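Local coordinates for choline binding protein PCPA (Streptococcus pneumoniae, PDB 4CP6), which is a pneumococcal choline-binding surface protein and vaccine antigen, built on leucine-rich repeats and probably anchored to choline on the cell wall, at residues E304-L309 and D324-F329; H332-L337 and S354-G359; S342-N347 and H368-S373; N350-F355 and F376-D381. All coordinates share one frame; numbering follows the deposited sequence.

Contact 1 of 4, residues E304-L309 and D324-F329; sequences ETIERL and DNVKNF
The carbonyl oxygen Glu-304 O is gripped by two backbone amides in succession: Lys-327 N donates to it at 2.9 Å and Asn-328 N at 3.0 Å. The two donors arrive differently, the second almost in line with the C=O and the first well off it, at a C=O...N angle of 133°. Two residues further along, Ile-306 N returns a bond to Asn-328 O (2.9 Å), and the segments run on in parallel register, Thr-305 beside Asn-328 and Ile-306 beside Phe-329. Such short parallel strands, stacked turn upon turn, are what makes a leucine-rich-repeat solenoid, here within a BspA-type repeat region. Ile-306 and Phe-329 lie side by side on the inward face. With its CG1 beside the backbone N (chi1 -49°) and the chain then extended, Ile-306 brings CD1 to 4.1 Å from Phe-329 CE1. The same ring takes Val-326 CG1 over one face, toward the rim, and that methyl also covers Glu-304 O, at 3.6 Å. Leu-322 of strand 319-322 packs on both Ile-306 and Phe-329. At the exposed rim one water donates to Glu-304 OE1 and accepts a weak bond from Lys-327 NZ, while these charged atoms stay 4.7 Å apart.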
# COMPACT_ATOMS: atom_id res chain seq x y z
N GLU A 304 -19.58 10.75 6.88
CA GLU A 304 -19.34 12.13 6.54
C GLU A 304 -18.48 12.32 5.29
O GLU A 304 -18.60 13.35 4.62
CB GLU A 304 -18.55 12.80 7.68
CG GLU A 304 -19.23 12.84 9.04
CD GLU A 304 -18.33 13.32 10.18
OE1 GLU A 304 -17.21 13.81 9.90
OE2 GLU A 304 -18.74 13.18 11.35
N THR A 305 -17.51 11.42 5.07
CA THR A 305 -16.51 11.61 4.04
C THR A 305 -16.30 10.34 3.26
O THR A 305 -16.04 9.29 3.85
CB THR A 305 -15.17 12.02 4.74
OG1 THR A 305 -15.41 13.21 5.50
CG2 THR A 305 -14.02 12.23 3.75
N ILE A 306 -16.26 10.47 1.92
CA ILE A 306 -15.93 9.36 1.03
C ILE A 306 -14.85 9.89 0.11
O ILE A 306 -15.12 10.77 -0.71
CB ILE A 306 -17.12 8.79 0.25
CG1 ILE A 306 -18.32 8.53 1.15
CG2 ILE A 306 -16.69 7.51 -0.49
CD1 ILE A 306 -19.56 8.07 0.34
N GLU A 307 -13.61 9.39 0.24
CA GLU A 307 -12.48 9.92 -0.49
C GLU A 307 -12.35 9.42 -1.91
O GLU A 307 -13.09 8.53 -2.37
CB GLU A 307 -11.18 9.67 0.30
CG GLU A 307 -11.14 10.34 1.66
CD GLU A 307 -9.78 10.28 2.34
OE1 GLU A 307 -8.98 9.33 2.10
OE2 GLU A 307 -9.51 11.21 3.14
N ARG A 308 -11.37 9.99 -2.61
CA ARG A 308 -11.09 9.71 -4.00
C ARG A 308 -11.03 8.23 -4.35
O ARG A 308 -10.35 7.46 -3.69
CB ARG A 308 -9.76 10.41 -4.39
CG ARG A 308 -9.19 10.04 -5.76
CD ARG A 308 -8.08 11.00 -6.19
NE ARG A 308 -7.57 10.64 -7.52
CZ ARG A 308 -6.49 9.90 -7.76
NH1 ARG A 308 -5.78 9.40 -6.75
NH2 ARG A 308 -6.11 9.66 -9.01
N LEU A 309 -11.75 7.84 -5.38
CA LEU A 309 -11.73 6.50 -5.94
C LEU A 309 -12.01 5.43 -4.90
O LEU A 309 -11.53 4.31 -5.02
CB LEU A 309 -10.44 6.23 -6.75
CG LEU A 309 -10.35 7.06 -8.05
CD1 LEU A 309 -8.91 7.16 -8.55
CD2 LEU A 309 -11.26 6.47 -9.12
N ASP A 324 -27.72 10.12 4.00
CA ASP A 324 -28.28 11.45 3.97
C ASP A 324 -27.39 12.61 4.33
O ASP A 324 -27.72 13.74 3.98
CB ASP A 324 -29.54 11.50 4.87
CG ASP A 324 -30.67 10.59 4.41
OD1 ASP A 324 -30.78 10.32 3.19
OD2 ASP A 324 -31.45 10.11 5.28
N ASN A 325 -26.28 12.34 5.04
CA ASN A 325 -25.47 13.39 5.64
C ASN A 325 -24.02 13.46 5.15
O ASN A 325 -23.19 14.09 5.82
CB ASN A 325 -25.51 13.19 7.18
CG ASN A 325 -26.90 12.90 7.72
OD1 ASN A 325 -27.80 13.73 7.58
ND2 ASN A 325 -27.13 11.69 8.29
N VAL A 326 -23.68 12.81 4.01
CA VAL A 326 -22.31 12.89 3.53
C VAL A 326 -22.01 14.36 3.22
O VAL A 326 -22.81 15.05 2.55
CB VAL A 326 -22.09 12.03 2.28
CG1 VAL A 326 -20.62 12.02 1.90
CG2 VAL A 326 -22.57 10.59 2.49
N LYS A 327 -20.87 14.85 3.72
CA LYS A 327 -20.45 16.23 3.56
C LYS A 327 -19.33 16.38 2.54
O LYS A 327 -19.22 17.43 1.90
CB LYS A 327 -19.96 16.78 4.90
CG LYS A 327 -21.02 16.79 6.02
CD LYS A 327 -20.55 17.60 7.23
CE LYS A 327 -20.57 16.80 8.52
NZ LYS A 327 -20.06 17.58 9.67
N ASN A 328 -18.45 15.38 2.45
CA ASN A 328 -17.24 15.51 1.64
C ASN A 328 -17.09 14.35 0.71
O ASN A 328 -17.01 13.20 1.16
CB ASN A 328 -16.00 15.57 2.56
CG ASN A 328 -16.15 16.50 3.74
OD1 ASN A 328 -16.34 17.71 3.58
ND2 ASN A 328 -16.14 15.94 4.95
N PHE A 329 -16.98 14.64 -0.58
CA PHE A 329 -16.68 13.63 -1.59
C PHE A 329 -15.35 13.97 -2.23
O PHE A 329 -15.17 15.11 -2.68
CB PHE A 329 -17.72 13.62 -2.70
CG PHE A 329 -19.08 13.18 -2.28
CD1 PHE A 329 -19.38 11.83 -2.14
CD2 PHE A 329 -20.08 14.11 -2.02
CE1 PHE A 329 -20.65 11.42 -1.72
CE2 PHE A 329 -21.35 13.70 -1.61
CZ PHE A 329 -21.63 12.36 -1.48
O HOH W 1 -17.16 16.59 8.37

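Contact 2 of 4, residues H332-L337 and S354-G359; sequences HVMNGL and SFFLSG
The imidazole of His-332 is covered on one face by Phe-355 CB, which stands 3.7 Å from the ring centroid, nearly on the normal, while Ser-358 OG lies in plane at its edge, by ND1. The two rings themselves are inclined by 24° and slid apart, with little overlap, so the methylene rather than the phenyl carries this CH-pi contact. On the other side of the strands, Met-334 CE sits centrally over one face of the Phe-356 ring, 3.6 Å from its centroid. The bend at the thioether, chi3 -74°, turns this methyl onto the ring and leaves Met-334 SD above the face at a longer distance, 5.4 Å from the centroid, a Met-aromatic contact. Asn-335 ND2 donates to Ser-358 OG at 2.9 Å, close to the amide plane. The same hydroxyl gives its proton to a water that in turn donates to Met-334 O and Phe-355 O, so a single solvent molecule joins both segments. Parallel strand bonds complete the join, among them Ser-358 N to Met-334 O at 3.2 Å. Strand 334-335 lies between strands 311-312 and 357-358 in one parallel sheet, and Met-334 and Phe-356 reach inward onto Leu-322 of strand 319-322 and onto strand 342-345, where Leu-343 meets Met-334 and Ile-345 meets Phe-356.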
# COMPACT_ATOMS: atom_id res chain seq x y z
N HIS A 332 -13.41 11.91 -8.28
CA HIS A 332 -13.61 10.56 -8.83
C HIS A 332 -14.03 9.57 -7.76
O HIS A 332 -13.49 8.47 -7.68
CB HIS A 332 -12.37 10.07 -9.61
CG HIS A 332 -12.14 10.85 -10.86
ND1 HIS A 332 -12.94 10.71 -11.98
CD2 HIS A 332 -11.20 11.78 -11.11
CE1 HIS A 332 -12.41 11.51 -12.90
NE2 HIS A 332 -11.41 12.21 -12.40
N VAL A 333 -15.02 9.95 -6.95
CA VAL A 333 -15.42 9.08 -5.86
C VAL A 333 -16.02 7.76 -6.37
O VAL A 333 -15.85 6.73 -5.71
CB VAL A 333 -16.31 9.82 -4.86
CG1 VAL A 333 -17.62 10.28 -5.51
CG2 VAL A 333 -16.60 8.93 -3.65
N MET A 334 -16.74 7.80 -7.52
CA MET A 334 -17.35 6.60 -8.11
C MET A 334 -16.93 6.51 -9.56
O MET A 334 -17.30 7.37 -10.38
CB MET A 334 -18.88 6.64 -8.02
CG MET A 334 -19.41 6.58 -6.58
SD MET A 334 -21.19 6.94 -6.49
CE MET A 334 -21.17 8.74 -6.75
N ASN A 335 -16.20 5.46 -9.90
CA ASN A 335 -15.77 5.33 -11.29
C ASN A 335 -15.66 3.84 -11.64
O ASN A 335 -15.04 3.07 -10.89
CB ASN A 335 -14.42 6.04 -11.54
CG ASN A 335 -13.86 5.84 -12.94
OD1 ASN A 335 -13.36 4.76 -13.27
ND2 ASN A 335 -13.98 6.84 -13.82
N GLY A 336 -16.17 3.45 -12.79
CA GLY A 336 -15.98 2.08 -13.29
C GLY A 336 -16.73 1.05 -12.48
O GLY A 336 -16.13 0.23 -11.75
N LEU A 337 -18.06 1.12 -12.57
CA LEU A 337 -19.01 0.28 -11.81
C LEU A 337 -19.97 -0.34 -12.82
O LEU A 337 -21.09 0.12 -13.00
CB LEU A 337 -19.74 1.15 -10.78
CG LEU A 337 -18.80 1.97 -9.84
CD1 LEU A 337 -19.53 2.99 -9.05
CD2 LEU A 337 -17.94 1.06 -8.95
N SER A 354 -17.33 18.17 -8.93
CA SER A 354 -16.79 17.74 -10.20
C SER A 354 -16.34 16.30 -10.06
O SER A 354 -15.88 15.88 -8.98
CB SER A 354 -15.55 18.57 -10.52
OG SER A 354 -15.95 19.90 -10.84
N PHE A 355 -16.42 15.54 -11.15
CA PHE A 355 -15.88 14.17 -11.23
C PHE A 355 -16.54 13.20 -10.26
O PHE A 355 -15.93 12.21 -9.84
CB PHE A 355 -14.35 14.18 -11.03
CG PHE A 355 -13.63 15.14 -11.97
CD1 PHE A 355 -13.74 15.00 -13.34
CD2 PHE A 355 -12.89 16.20 -11.46
CE1 PHE A 355 -13.07 15.88 -14.20
CE2 PHE A 355 -12.24 17.09 -12.32
CZ PHE A 355 -12.33 16.91 -13.68
N PHE A 356 -17.80 13.43 -9.95
CA PHE A 356 -18.57 12.61 -9.01
C PHE A 356 -18.84 11.20 -9.51
O PHE A 356 -18.61 10.22 -8.78
CB PHE A 356 -19.87 13.36 -8.74
CG PHE A 356 -20.81 12.76 -7.73
CD1 PHE A 356 -20.48 12.74 -6.38
CD2 PHE A 356 -22.08 12.34 -8.12
CE1 PHE A 356 -21.40 12.26 -5.43
CE2 PHE A 356 -22.99 11.86 -7.17
CZ PHE A 356 -22.64 11.84 -5.83
N LEU A 357 -19.30 11.07 -10.79
CA LEU A 357 -19.68 9.77 -11.32
C LEU A 357 -19.24 9.70 -12.77
O LEU A 357 -19.55 10.60 -13.56
CB LEU A 357 -21.17 9.60 -11.13
CG LEU A 357 -21.76 8.31 -11.65
CD1 LEU A 357 -21.16 7.07 -10.92
CD2 LEU A 357 -23.26 8.31 -11.53
N SER A 358 -18.46 8.67 -13.11
CA SER A 358 -17.87 8.58 -14.44
C SER A 358 -17.41 7.15 -14.70
O SER A 358 -17.54 6.26 -13.85
CB SER A 358 -16.67 9.53 -14.57
OG SER A 358 -15.65 9.18 -13.64
N GLY A 359 -16.83 6.94 -15.88
CA GLY A 359 -16.28 5.65 -16.27
C GLY A 359 -17.30 4.66 -16.76
O GLY A 359 -18.40 5.04 -17.17
O HOH W 2 -15.99 9.64 -11.03

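Contact 3 of 4, residues S342-N347 and H368-S373; sequences SLTIGN and HIKNKS
Asn-347, His-368 and Lys-370 bury the most surface where segments 342-347 and 368-373 meet, at the parallel pairing of neighbouring strands in a leucine-rich-repeat solenoid. That pairing is regular: His-368 N donates to Leu-343 O (2.8 Å), His-368 O accepts from Ile-345 N, and Lys-370 N donates to Ile-345 O, each bond close to straight. Thr-344 stands beside His-368 on one face of the sheet, and Ile-345 beside Ile-369 on the other, the inner one.

The imidazole of His-368 turns its edge toward the first strand. Its CD2 lies 3.8 Å from Ser-342 OG, which is near the ring plane, and Thr-344 OG1 lies obliquely to the ring, 3.9 Å from His-368 CB. Tyr-392, on the next strand, stacks with this ring, while Glu-366 makes weak hydrogen bonds to both His-368 NE2 and Ser-342 OG.

Lys-370 lays its aliphatic chain across the end of the first strand. The chain is extended as far as CD and then bends (chi3 83°), which folds CE back toward Asn-347; Lys-370 CB and CE both approach Asn-347 OD1 at 3.3 Å. Midway, Lys-370 CD packs at 3.7 Å against Thr-344 CG2.

Beyond the strands, a water accepts from Asn-371 N and lies beside Gly-346 O. The side chain of Asn-371 works in two directions. Its OD1 accepts from Ser-373 N, closing an Asx turn. With CG anti to the backbone N (chi1 -177°), Asn-371 ND2 is directed at the other segment and donates to Asn-347 O at 2.9 Å, the acceptor lying only 7° out of the amide plane.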
# COMPACT_ATOMS: atom_id res chain seq x y z
N SER A 342 -28.38 1.18 -9.96
CA SER A 342 -29.03 2.31 -9.37
C SER A 342 -28.12 3.03 -8.40
O SER A 342 -27.37 2.37 -7.68
CB SER A 342 -30.26 1.82 -8.60
OG SER A 342 -31.03 2.88 -8.06
N LEU A 343 -28.26 4.35 -8.34
CA LEU A 343 -27.56 5.19 -7.37
C LEU A 343 -28.60 6.08 -6.69
O LEU A 343 -29.42 6.70 -7.39
CB LEU A 343 -26.47 6.05 -8.07
CG LEU A 343 -25.89 7.15 -7.19
CD1 LEU A 343 -24.97 6.54 -6.12
CD2 LEU A 343 -25.09 8.15 -8.04
N THR A 344 -28.57 6.17 -5.35
CA THR A 344 -29.43 7.09 -4.62
C THR A 344 -28.55 8.08 -3.88
O THR A 344 -27.55 7.67 -3.27
CB THR A 344 -30.38 6.36 -3.65
OG1 THR A 344 -31.25 5.55 -4.44
CG2 THR A 344 -31.19 7.33 -2.79
N ILE A 345 -28.89 9.36 -3.96
CA ILE A 345 -28.14 10.42 -3.32
C ILE A 345 -29.03 10.94 -2.20
O ILE A 345 -30.11 11.49 -2.45
CB ILE A 345 -27.75 11.53 -4.33
CG1 ILE A 345 -27.11 10.92 -5.60
CG2 ILE A 345 -26.84 12.56 -3.68
CD1 ILE A 345 -26.70 11.93 -6.68
N GLY A 346 -28.54 10.79 -0.96
CA GLY A 346 -29.26 11.11 0.27
C GLY A 346 -29.77 12.53 0.43
O GLY A 346 -29.37 13.45 -0.28
N ASN A 347 -30.69 12.69 1.42
CA ASN A 347 -31.48 13.91 1.63
C ASN A 347 -30.74 15.22 1.74
O ASN A 347 -31.21 16.22 1.19
CB ASN A 347 -32.39 13.78 2.88
CG ASN A 347 -33.47 12.71 2.76
OD1 ASN A 347 -33.76 12.16 1.70
ND2 ASN A 347 -34.10 12.37 3.87
N HIS A 368 -31.40 8.53 -8.27
CA HIS A 368 -32.44 9.17 -7.47
C HIS A 368 -31.79 10.24 -6.61
O HIS A 368 -30.95 9.91 -5.75
CB HIS A 368 -33.17 8.14 -6.59
CG HIS A 368 -33.85 7.06 -7.37
ND1 HIS A 368 -35.22 7.10 -7.58
CD2 HIS A 368 -33.35 5.93 -7.92
CE1 HIS A 368 -35.51 6.03 -8.30
NE2 HIS A 368 -34.42 5.29 -8.53
N ILE A 369 -32.16 11.50 -6.80
CA ILE A 369 -31.64 12.63 -6.04
C ILE A 369 -32.70 13.00 -5.03
O ILE A 369 -33.78 13.46 -5.42
CB ILE A 369 -31.28 13.81 -6.96
CG1 ILE A 369 -30.28 13.33 -8.07
CG2 ILE A 369 -30.74 14.99 -6.13
CD1 ILE A 369 -29.66 14.44 -8.93
N LYS A 370 -32.42 12.79 -3.74
CA LYS A 370 -33.45 13.01 -2.71
C LYS A 370 -33.52 14.42 -2.17
O LYS A 370 -34.52 14.76 -1.53
CB LYS A 370 -33.24 12.02 -1.56
CG LYS A 370 -33.44 10.57 -1.99
CD LYS A 370 -33.30 9.60 -0.82
CE LYS A 370 -34.54 9.43 0.02
NZ LYS A 370 -34.22 8.73 1.29
N ASN A 371 -32.52 15.25 -2.41
CA ASN A 371 -32.46 16.61 -1.88
C ASN A 371 -33.57 17.51 -2.42
O ASN A 371 -34.06 17.29 -3.54
CB ASN A 371 -31.09 17.22 -2.11
CG ASN A 371 -30.94 18.61 -1.53
OD1 ASN A 371 -30.97 19.62 -2.24
ND2 ASN A 371 -30.83 18.71 -0.19
N LYS A 372 -33.97 18.52 -1.61
CA LYS A 372 -35.07 19.47 -1.94
C LYS A 372 -34.64 20.94 -1.83
O LYS A 372 -35.51 21.82 -1.76
CB LYS A 372 -36.26 19.23 -1.00
CG LYS A 372 -36.88 17.85 -1.08
CD LYS A 372 -37.92 17.69 0.01
CE LYS A 372 -38.68 16.40 -0.17
NZ LYS A 372 -39.81 16.30 0.79
N SER A 373 -33.32 21.23 -1.81
CA SER A 373 -32.82 22.60 -1.70
C SER A 373 -33.12 23.46 -2.92
O SER A 373 -32.99 23.01 -4.07
CB SER A 373 -31.32 22.61 -1.42
OG SER A 373 -30.79 23.92 -1.51
O HOH W 3 -29.64 14.46 -2.97
O HOH W 4 -33.77 18.33 1.24

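Contact 4 of 4, residues N350-F355 and F376-D381; sequences NSLPSF and FSVKKD
Segments 350-355 and 376-381 run parallel, their end-to-end directions only 4° apart, but regular strand bonding is brief. Ser-377 N donates to Asn-350 O (3.0 Å) and Leu-352 N to Ser-377 O (2.9 Å); after this the segments draw apart, and Thr-382 OG1 bridges them, accepting from Lys-379 N and offering its one proton to be shared by Leu-352 O and Pro-353 O. They rejoin at Phe-355 N, which donates to Asp-381 O from above the carbonyl plane. Beside that bond, Ser-354 OG gives its proton to Asp-381 OD1 at 2.7 Å, meeting the carboxylate on its syn side. Asp-381 thus holds segment 350-355 by backbone and side chain together; its chi1 of 57° tucks CG between the backbone N and the carbonyl carbon, facing Ser-354. Asp-381 OD2 lies over one face of the Phe-355 ring, 3.6 Å from Phe-355 CZ, with ring and carboxylate planes 47° apart. Inward, Leu-352 CD1 crosses to Phe-376 CZ at 4.0 Å, and Phe-376 CD1 comes within 3.5 Å of Asn-350 O. Helix 396-405 covers Phe-376 through Ile-398 and Val-378 through Val-401. Short parallel strands joined by loops, with leucine and phenylalanine turned to the core, are the pattern of successive turns in a leucine-rich-repeat solenoid.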
# COMPACT_ATOMS: atom_id res chain seq x y z
N ASN A 350 -26.71 18.49 -1.19
CA ASN A 350 -27.27 19.54 -2.06
C ASN A 350 -26.27 20.12 -3.04
O ASN A 350 -26.62 21.04 -3.77
CB ASN A 350 -27.90 20.67 -1.21
CG ASN A 350 -26.94 21.31 -0.24
OD1 ASN A 350 -25.81 21.66 -0.57
ND2 ASN A 350 -27.36 21.49 1.00
N SER A 351 -25.03 19.62 -3.05
CA SER A 351 -24.01 20.11 -3.96
C SER A 351 -23.24 18.90 -4.44
O SER A 351 -22.76 18.11 -3.63
CB SER A 351 -23.10 21.08 -3.22
OG SER A 351 -22.04 21.51 -4.06
N LEU A 352 -23.20 18.70 -5.76
CA LEU A 352 -22.48 17.57 -6.33
C LEU A 352 -21.22 18.06 -6.96
O LEU A 352 -21.27 18.95 -7.83
CB LEU A 352 -23.33 16.77 -7.31
CG LEU A 352 -24.68 16.27 -6.79
CD1 LEU A 352 -25.39 15.49 -7.86
CD2 LEU A 352 -24.50 15.39 -5.56
N PRO A 353 -20.06 17.56 -6.51
CA PRO A 353 -18.79 18.08 -7.01
C PRO A 353 -18.41 17.60 -8.40
O PRO A 353 -19.05 16.71 -8.97
CB PRO A 353 -17.79 17.60 -5.97
CG PRO A 353 -18.34 16.30 -5.50
CD PRO A 353 -19.84 16.49 -5.51
N SER A 354 -17.33 18.17 -8.93
CA SER A 354 -16.79 17.74 -10.20
C SER A 354 -16.34 16.30 -10.06
O SER A 354 -15.88 15.88 -8.98
CB SER A 354 -15.55 18.57 -10.52
OG SER A 354 -15.95 19.90 -10.84
N PHE A 355 -16.42 15.54 -11.15
CA PHE A 355 -15.88 14.17 -11.23
C PHE A 355 -16.54 13.20 -10.26
O PHE A 355 -15.93 12.21 -9.84
CB PHE A 355 -14.35 14.18 -11.03
CG PHE A 355 -13.63 15.14 -11.97
CD1 PHE A 355 -13.74 15.00 -13.34
CD2 PHE A 355 -12.89 16.20 -11.46
CE1 PHE A 355 -13.07 15.88 -14.20
CE2 PHE A 355 -12.24 17.09 -12.32
CZ PHE A 355 -12.33 16.91 -13.68
N PHE A 376 -29.70 23.82 -4.84
CA PHE A 376 -29.06 22.59 -5.34
C PHE A 376 -28.09 22.90 -6.47
O PHE A 376 -28.48 23.58 -7.42
CB PHE A 376 -30.14 21.61 -5.84
CG PHE A 376 -29.59 20.25 -6.18
CD1 PHE A 376 -29.35 19.32 -5.18
CD2 PHE A 376 -29.28 19.90 -7.48
CE1 PHE A 376 -28.81 18.07 -5.47
CE2 PHE A 376 -28.76 18.64 -7.77
CZ PHE A 376 -28.50 17.75 -6.77
N SER A 377 -26.86 22.37 -6.40
CA SER A 377 -25.89 22.65 -7.44
C SER A 377 -25.19 21.41 -8.00
O SER A 377 -24.90 20.44 -7.28
CB SER A 377 -24.87 23.68 -6.95
OG SER A 377 -24.05 23.15 -5.93
N VAL A 378 -24.87 21.50 -9.29
CA VAL A 378 -24.22 20.46 -10.10
C VAL A 378 -23.21 21.22 -10.97
O VAL A 378 -23.52 22.34 -11.43
CB VAL A 378 -25.28 19.77 -11.01
CG1 VAL A 378 -24.67 18.75 -11.96
CG2 VAL A 378 -26.37 19.10 -10.16
N LYS A 379 -22.05 20.62 -11.25
CA LYS A 379 -21.09 21.21 -12.18
C LYS A 379 -21.24 20.53 -13.51
O LYS A 379 -21.78 19.41 -13.59
CB LYS A 379 -19.64 21.05 -11.67
CG LYS A 379 -19.35 21.73 -10.32
CD LYS A 379 -19.45 23.25 -10.39
CE LYS A 379 -18.67 23.94 -9.29
NZ LYS A 379 -18.98 25.39 -9.21
N LYS A 380 -20.70 21.14 -14.58
CA LYS A 380 -20.81 20.52 -15.88
C LYS A 380 -20.02 19.21 -16.00
O LYS A 380 -20.33 18.39 -16.86
CB LYS A 380 -20.42 21.49 -16.99
CG LYS A 380 -21.55 22.48 -17.22
CD LYS A 380 -21.22 23.46 -18.29
CE LYS A 380 -22.36 24.43 -18.50
NZ LYS A 380 -21.87 25.62 -19.26
N ASP A 381 -19.04 19.00 -15.10
CA ASP A 381 -18.28 17.76 -15.08
C ASP A 381 -18.61 16.88 -13.88
O ASP A 381 -17.85 15.96 -13.58
CB ASP A 381 -16.77 18.01 -15.22
CG ASP A 381 -16.22 18.92 -14.15
OD1 ASP A 381 -16.97 19.28 -13.23
OD2 ASP A 381 -15.01 19.22 -14.20

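The four contacts illustrate how a solenoid is assembled from one kind of join repeated on different sides. Contacts 1 and 2 lie in series, their centres 13 Å apart, linked by Leu-309 N to His-332 O and by Phe-329 against Phe-356. Contacts 2 and 3 alternate along the chain and face each other across the core, their centres 16 Å apart, where Phe-356 CE2 meets Ile-345 CD1 at 3.7 Å. Contact 4 shares Ser-354 and Phe-355 with contact 2 and touches contact 3 through Ile-369 and Phe-376. Asp-324 of contact 1 ties to Asn-347 of contact 3 through Asp-324 OD1, 3.0 Å from Asn-347 N.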